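Local coordinates for protein glutathione S-transferase 5 (Caenorhabditis elegans, PDB 1ZL9) that conjugates reduced glutathione to a wide range of hydrophobic electrophiles and may help detoxify reactive oxygen species during bacterial infection, at residues 133-138 / 164-169. Sequence-based numbering, arbitrary orientation.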
ATOM      1  N   LYS A 133      -4.406  -7.479 -17.288  1.00 15.56           N
ATOM      2  CA  LYS A 133      -4.901  -6.164 -16.902  1.00 16.19           C
ATOM      3  C   LYS A 133      -3.755  -5.270 -16.401  1.00 15.77           C
ATOM      4  O   LYS A 133      -3.596  -4.142 -16.833  1.00 14.64           O
ATOM      5  CB  LYS A 133      -5.956  -6.341 -15.837  1.00 17.99           C
ATOM      6  CG  LYS A 133      -6.425  -5.097 -15.133  1.00 22.29           C
ATOM      7  CD  LYS A 133      -7.686  -5.385 -14.267  1.00 30.64           C
ATOM      8  CE  LYS A 133      -7.659  -4.765 -12.872  1.00 35.88           C
ATOM      9  NZ  LYS A 133      -8.195  -5.787 -11.753  1.00 35.88           N
ATOM     10  N   PHE A 134      -2.938  -5.802 -15.493  1.00 13.55           N
ATOM     11  CA  PHE A 134      -1.952  -5.002 -14.848  1.00 13.88           C
ATOM     12  C   PHE A 134      -0.816  -4.663 -15.786  1.00 13.26           C
ATOM     13  O   PHE A 134      -0.353  -3.557 -15.777  1.00 13.58           O
ATOM     14  CB  PHE A 134      -1.393  -5.752 -13.592  1.00 13.99           C
ATOM     15  CG  PHE A 134      -0.278  -4.992 -12.919  1.00 15.18           C
ATOM     16  CD1 PHE A 134       1.008  -5.512 -12.857  1.00 18.99           C
ATOM     17  CD2 PHE A 134      -0.518  -3.687 -12.443  1.00 18.67           C
ATOM     18  CE1 PHE A 134       2.031  -4.791 -12.242  1.00 17.76           C
ATOM     19  CE2 PHE A 134       0.524  -2.967 -11.804  1.00 18.23           C
ATOM     20  CZ  PHE A 134       1.810  -3.534 -11.775  1.00 14.43           C
ATOM     21  N   TYR A 135      -0.385  -5.626 -16.607  1.00 14.07           N
ATOM     22  CA  TYR A 135       0.697  -5.384 -17.564  1.00 13.91           C
ATOM     23  C   TYR A 135       0.259  -4.360 -18.645  1.00 14.72           C
ATOM     24  O   TYR A 135       1.056  -3.599 -19.135  1.00 14.60           O
ATOM     25  CB  TYR A 135       1.251  -6.702 -18.105  1.00 14.69           C
ATOM     26  CG  TYR A 135       2.378  -7.188 -17.216  1.00 13.86           C
ATOM     27  CD1 TYR A 135       2.133  -7.546 -15.871  1.00 14.63           C
ATOM     28  CD2 TYR A 135       3.701  -7.232 -17.686  1.00 15.36           C
ATOM     29  CE1 TYR A 135       3.191  -7.895 -14.990  1.00 14.74           C
ATOM     30  CE2 TYR A 135       4.759  -7.552 -16.844  1.00 14.97           C
ATOM     31  CZ  TYR A 135       4.518  -7.906 -15.483  1.00 14.65           C
ATOM     32  OH  TYR A 135       5.588  -8.259 -14.658  1.00 14.88           O
ATOM     33  N   GLY A 136      -1.015  -4.263 -18.925  1.00 14.73           N
ATOM     34  CA  GLY A 136      -1.492  -3.223 -19.843  1.00 15.69           C
ATOM     35  C   GLY A 136      -1.310  -1.859 -19.203  1.00 15.55           C
ATOM     36  O   GLY A 136      -0.902  -0.911 -19.872  1.00 16.81           O
ATOM     37  N   PHE A 137      -1.516  -1.771 -17.889  1.00 14.53           N
ATOM     38  CA  PHE A 137      -1.251  -0.518 -17.226  1.00 15.18           C
ATOM     39  C   PHE A 137       0.276  -0.199 -17.230  1.00 14.91           C
ATOM     40  O   PHE A 137       0.668   0.967 -17.378  1.00 15.22           O
ATOM     41  CB  PHE A 137      -1.743  -0.534 -15.808  1.00 13.49           C
ATOM     42  CG  PHE A 137      -3.218  -0.704 -15.657  1.00 18.00           C
ATOM     43  CD1 PHE A 137      -3.715  -1.467 -14.633  1.00 19.39           C
ATOM     44  CD2 PHE A 137      -4.112  -0.027 -16.471  1.00 19.05           C
ATOM     45  CE1 PHE A 137      -5.148  -1.601 -14.467  1.00 21.20           C
ATOM     46  CE2 PHE A 137      -5.515  -0.164 -16.282  1.00 21.17           C
ATOM     47  CZ  PHE A 137      -5.999  -0.950 -15.286  1.00 19.32           C
ATOM     48  N   LEU A 138       1.121  -1.215 -17.064  1.00 13.78           N
ATOM     49  CA  LEU A 138       2.563  -1.005 -17.074  1.00 13.89           C
ATOM     50  C   LEU A 138       2.971  -0.385 -18.443  1.00 15.54           C
ATOM     51  O   LEU A 138       3.766   0.553 -18.516  1.00 14.79           O
ATOM     52  CB  LEU A 138       3.320  -2.283 -16.823  1.00 13.70           C
ATOM     53  CG  LEU A 138       3.194  -2.789 -15.372  1.00 12.94           C
ATOM     54  CD1 LEU A 138       3.935  -4.176 -15.354  1.00  9.93           C
ATOM     55  CD2 LEU A 138       3.861  -1.882 -14.425  1.00 10.73           C
ATOM     56  N   GLN A 164      11.997  -7.435 -11.671  1.00 13.38           N
ATOM     57  CA  GLN A 164      12.284  -8.711 -11.013  1.00 14.26           C
ATOM     58  C   GLN A 164      11.071  -9.687 -11.145  1.00 15.38           C
ATOM     59  O   GLN A 164      11.229 -10.886 -11.375  1.00 13.70           O
ATOM     60  CB  GLN A 164      12.586  -8.465  -9.534  1.00 13.76           C
ATOM     61  CG  GLN A 164      13.006  -9.766  -8.803  1.00 14.48           C
ATOM     62  CD  GLN A 164      14.145 -10.523  -9.469  1.00 17.61           C
ATOM     63  OE1 GLN A 164      13.968 -11.653 -10.002  1.00 21.87           O
ATOM     64  NE2 GLN A 164      15.299  -9.914  -9.483  1.00 11.65           N
ATOM     65  N   HIS A 165       9.878  -9.144 -11.065  1.00 14.96           N
ATOM     66  CA  HIS A 165       8.633  -9.957 -11.269  1.00 16.52           C
ATOM     67  C   HIS A 165       8.583 -10.499 -12.715  1.00 15.53           C
ATOM     68  O   HIS A 165       8.427 -11.688 -12.953  1.00 14.03           O
ATOM     69  CB  HIS A 165       7.372  -9.139 -10.927  1.00 16.89           C
ATOM     70  CG  HIS A 165       6.093  -9.934 -11.032  1.00 24.08           C
ATOM     71  ND1 HIS A 165       5.833 -10.768 -12.078  1.00 40.13           N
ATOM     72  CD2 HIS A 165       5.036 -10.069 -10.212  1.00 37.03           C
ATOM     73  CE1 HIS A 165       4.647 -11.333 -11.931  1.00 36.13           C
ATOM     74  NE2 HIS A 165       4.147 -10.935 -10.812  1.00 27.07           N
ATOM     75  N   SER A 166       8.818  -9.612 -13.688  1.00 16.41           N
ATOM     76  CA  SER A 166       8.875  -9.993 -15.069  1.00 14.68           C
ATOM     77  C   SER A 166       9.947 -11.055 -15.364  1.00 15.38           C
ATOM     78  O   SER A 166       9.666 -11.961 -16.094  1.00 14.47           O
ATOM     79  CB  SER A 166       9.078  -8.798 -15.982  1.00 14.61           C
ATOM     80  OG  SER A 166       8.019  -7.872 -15.897  1.00 14.28           O
ATOM     81  N   ALA A 167      11.166 -10.872 -14.853  1.00 15.52           N
ATOM     82  CA  ALA A 167      12.279 -11.784 -15.053  1.00 16.33           C
ATOM     83  C   ALA A 167      11.917 -13.157 -14.469  1.00 16.64           C
ATOM     84  O   ALA A 167      12.105 -14.194 -15.147  1.00 15.53           O
ATOM     85  CB  ALA A 167      13.579 -11.228 -14.445  1.00 16.17           C
ATOM     86  N   ASP A 168      11.307 -13.156 -13.287  1.00 15.83           N
ATOM     87  CA  ASP A 168      10.847 -14.430 -12.710  1.00 16.84           C
ATOM     88  C   ASP A 168       9.791 -15.146 -13.570  1.00 16.18           C
ATOM     89  O   ASP A 168       9.892 -16.346 -13.833  1.00 16.51           O
ATOM     90  CB  ASP A 168      10.341 -14.195 -11.300  1.00 18.45           C
ATOM     91  CG  ASP A 168      11.474 -13.929 -10.314  1.00 22.42           C
ATOM     92  OD1 ASP A 168      12.647 -13.984 -10.733  1.00 30.30           O
ATOM     93  OD2 ASP A 168      11.326 -13.661  -9.113  1.00 34.47           O
ATOM     94  N   LEU A 169       8.783 -14.427 -14.048  1.00 16.36           N
ATOM     95  CA  LEU A 169       7.701 -15.024 -14.829  1.00 14.59           C
ATOM     96  C   LEU A 169       8.291 -15.548 -16.112  1.00 16.58           C
ATOM     97  O   LEU A 169       7.984 -16.687 -16.487  1.00 15.85           O
ATOM     98  CB  LEU A 169       6.655 -13.978 -15.185  1.00 17.25           C
ATOM     99  CG  LEU A 169       5.749 -13.543 -14.067  1.00 15.84           C
ATOM    100  CD1 LEU A 169       4.779 -12.539 -14.618  1.00 19.92           C
ATOM    101  CD2 LEU A 169       5.042 -14.729 -13.356  1.00 24.56           C
TER
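The phenol of Y135 reaches from helix 119-145 to helix 157-171 and ends in a hydrogen bond with S166, OH to OG 2.8 Å. S166 OG lies at the edge of the ring and in its plane, 3.4 Å from Y135 CE2, so the serine meets the rim of the phenol beside the hydroxyl. The serine oxygen stands anti to its own carbonyl carbon (chi1 -62°), a setting from which it also hydrogen-bonds I162 O one turn earlier in its helix; two bonds thus hold this buried oxygen. H165 comes to the same hydroxyl from another direction: the H165 and Y135 side chains cross obliquely, bringing H165 ND1 to 3.6 Å from Y135 OH. The H165 side chain is about 13 Å from the bound glutathione.

L138 CD1, from the same helix as Y135, lies 3.6 Å above the centre of one face of the Y135 ring; F131 of that helix and F176 of the loop after helix 157-171 also meet the ring. The segment axes are 13.6 Å apart at closest approach, with 130° between their N-to-C directions; the long aromatic side chain of Y135 bridges that distance. A buried tyrosine-serine hydrogen bond thus joins the two helices, among aromatic side chains that include F131 and F176, within the all-helical C-terminal domain of the glutathione transferase fold.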